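Local coordinates for protein peptidase S8 and S53, subtilisin, kexin, sedolisin (Mycobacterium smegmatis, PDB 4KG7) that probably acts as a subtilisin-type serine endopeptidase, the mycosin MycP3, of the ESX-3 type VII secretion system, at residues 247-251 with 252-256. Sequence-based numbering, arbitrary orientation.
Sequences TSVSI and PSWWQ
Trp254 carries its indole between its own backbone N and carbonyl carbon (chi1 80°), which folds the ring back over the strand it has just left, while Val249 sets CG1 anti to its backbone N (chi1 175°) to meet it. The methyl lies over one face of the indole, 3.5 Å from Val249 CG1 to the centroid of the Trp254 five-membered ring and only 16° off the ring normal, a CH-pi contact on the electron-rich pyrrole part. A beta-branched valine suits a strand and offers a compact methyl for such a flat surface. Ile251 brushes the same indole more loosely, with CG1 4.2 Å from Trp254 NE1, whose N-H is bonded to Gln192.

The chain can double back because the peptide bond before Pro252 is cis and Pro252 to Trp255 form a type I beta turn, closed by Trp255 N on Pro252 O. Within the turn, Trp254 N donates to Ser250 O at 2.9 Å, tying it to the end of strand 248-251. A water bridges the two serines: it gives a hydrogen to Ser250 OG (2.8 Å), accepts one from Ser253 N (2.9 Å) and bonds with Ser253 OG. Serine suits both places, a short side chain whose hydroxyl can hold the water and a second partner at once: Ala214 O for Ser250 OG, Ser261 OG for Ser253 OG. Beyond the turn, the amide of Gln256 returns to Ser253 O, with NE2 2.8 Å from that oxygen.

Pro252 and Ser253 rest on Ala212 of strand 209-213, so this turn joins the two-stranded antiparallel sheet of 182-185 and 248-251 to the central parallel sheet of the subtilisin fold. Its chemistry divides by side: apolar on one, a valine methyl packed on the indole face; polar on the other, where water and hydroxyls probably help fix the turn.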
loop_
_atom_site.group_PDB
_atom_site.type_symbol
_atom_site.label_atom_id
_atom_site.label_comp_id
_atom_site.label_asym_id
_atom_site.label_seq_id
_atom_site.Cartn_x
_atom_site.Cartn_y
_atom_site.Cartn_z
ATOM N N THR A 247 15.564 -11.373 -9.299
ATOM C CA THR A 247 15.185 -11.445 -10.705
ATOM C C THR A 247 13.979 -10.558 -11.027
ATOM O O THR A 247 13.763 -10.240 -12.203
ATOM C CB THR A 247 14.849 -12.888 -11.121
ATOM O OG1 THR A 247 13.725 -13.376 -10.358
ATOM C CG2 THR A 247 16.022 -13.805 -10.943
ATOM N N SER A 248 13.185 -10.209 -10.004
ATOM C CA SER A 248 11.952 -9.447 -10.198
ATOM C C SER A 248 11.932 -8.336 -9.172
ATOM O O SER A 248 11.922 -8.611 -7.968
ATOM C CB SER A 248 10.762 -10.375 -9.971
ATOM O OG SER A 248 9.520 -9.726 -10.165
ATOM N N VAL A 249 11.973 -7.105 -9.657
ATOM C CA VAL A 249 12.070 -5.912 -8.806
ATOM C C VAL A 249 10.680 -5.382 -8.512
ATOM O O VAL A 249 9.942 -5.069 -9.430
ATOM C CB VAL A 249 12.909 -4.817 -9.477
ATOM C CG1 VAL A 249 12.927 -3.535 -8.659
ATOM C CG2 VAL A 249 14.336 -5.318 -9.700
ATOM N N SER A 250 10.352 -5.285 -7.234
ATOM C CA SER A 250 9.064 -4.742 -6.818
ATOM C C SER A 250 9.219 -3.260 -6.482
ATOM O O SER A 250 10.050 -2.894 -5.663
ATOM C CB SER A 250 8.561 -5.491 -5.598
ATOM O OG SER A 250 7.343 -4.951 -5.126
ATOM N N ILE A 251 8.435 -2.433 -7.156
ATOM C CA ILE A 251 8.530 -0.972 -7.124
ATOM C C ILE A 251 7.260 -0.412 -6.475
ATOM O O ILE A 251 6.140 -0.730 -6.894
ATOM C CB ILE A 251 8.695 -0.424 -8.560
ATOM C CG1 ILE A 251 9.895 -1.067 -9.286
ATOM C CG2 ILE A 251 8.864 1.073 -8.552
ATOM C CD1 ILE A 251 9.755 -1.095 -10.786
ATOM N N PRO A 252 7.399 0.504 -5.493
ATOM C CA PRO A 252 8.615 1.112 -4.964
ATOM C C PRO A 252 9.287 0.399 -3.775
ATOM O O PRO A 252 10.217 0.947 -3.177
ATOM C CB PRO A 252 8.100 2.487 -4.539
ATOM C CG PRO A 252 6.761 2.169 -3.955
ATOM C CD PRO A 252 6.199 1.114 -4.881
ATOM N N SER A 253 8.848 -0.811 -3.442
ATOM C CA SER A 253 9.417 -1.547 -2.293
ATOM C C SER A 253 10.925 -1.619 -2.262
ATOM O O SER A 253 11.525 -1.582 -1.186
ATOM C CB SER A 253 8.873 -2.979 -2.219
ATOM O OG SER A 253 7.572 -3.004 -1.677
ATOM N N TRP A 254 11.565 -1.759 -3.416
ATOM C CA TRP A 254 13.017 -1.939 -3.389
ATOM C C TRP A 254 13.771 -0.696 -2.952
ATOM O O TRP A 254 14.941 -0.784 -2.633
ATOM C CB TRP A 254 13.527 -2.520 -4.688
ATOM C CG TRP A 254 13.691 -1.552 -5.790
ATOM C CD1 TRP A 254 12.847 -0.550 -6.163
ATOM C CD2 TRP A 254 14.784 -1.525 -6.692
ATOM N NE1 TRP A 254 13.363 0.111 -7.257
ATOM C CE2 TRP A 254 14.548 -0.475 -7.606
ATOM C CE3 TRP A 254 15.941 -2.299 -6.831
ATOM C CZ2 TRP A 254 15.434 -0.172 -8.643
ATOM C CZ3 TRP A 254 16.835 -1.997 -7.857
ATOM C CH2 TRP A 254 16.573 -0.937 -8.754
ATOM N N TRP A 255 13.075 0.442 -2.859
ATOM C CA TRP A 255 13.693 1.697 -2.420
ATOM C C TRP A 255 13.852 1.767 -0.904
ATOM O O TRP A 255 13.409 2.707 -0.255
ATOM C CB TRP A 255 12.930 2.921 -2.993
ATOM C CG TRP A 255 13.403 3.290 -4.347
ATOM C CD1 TRP A 255 12.769 3.097 -5.551
ATOM C CD2 TRP A 255 14.648 3.898 -4.648
ATOM N NE1 TRP A 255 13.550 3.584 -6.574
ATOM C CE2 TRP A 255 14.712 4.081 -6.046
ATOM C CE3 TRP A 255 15.706 4.347 -3.859
ATOM C CZ2 TRP A 255 15.822 4.649 -6.664
ATOM C CZ3 TRP A 255 16.803 4.923 -4.473
ATOM C CH2 TRP A 255 16.852 5.069 -5.855
ATOM N N GLN A 256 14.602 0.821 -0.350
ATOM C CA GLN A 256 15.052 0.888 1.015
ATOM C C GLN A 256 16.087 2.023 1.115
ATOM O O GLN A 256 16.884 2.238 0.185
ATOM C CB GLN A 256 15.648 -0.476 1.402
ATOM C CG GLN A 256 14.633 -1.596 1.290
ATOM C CD GLN A 256 13.423 -1.333 2.136
ATOM O OE1 GLN A 256 13.555 -1.176 3.339
ATOM N NE2 GLN A 256 12.274 -1.149 1.507
HETATM O O HOH W 1 6.626 -2.418 -4.250
#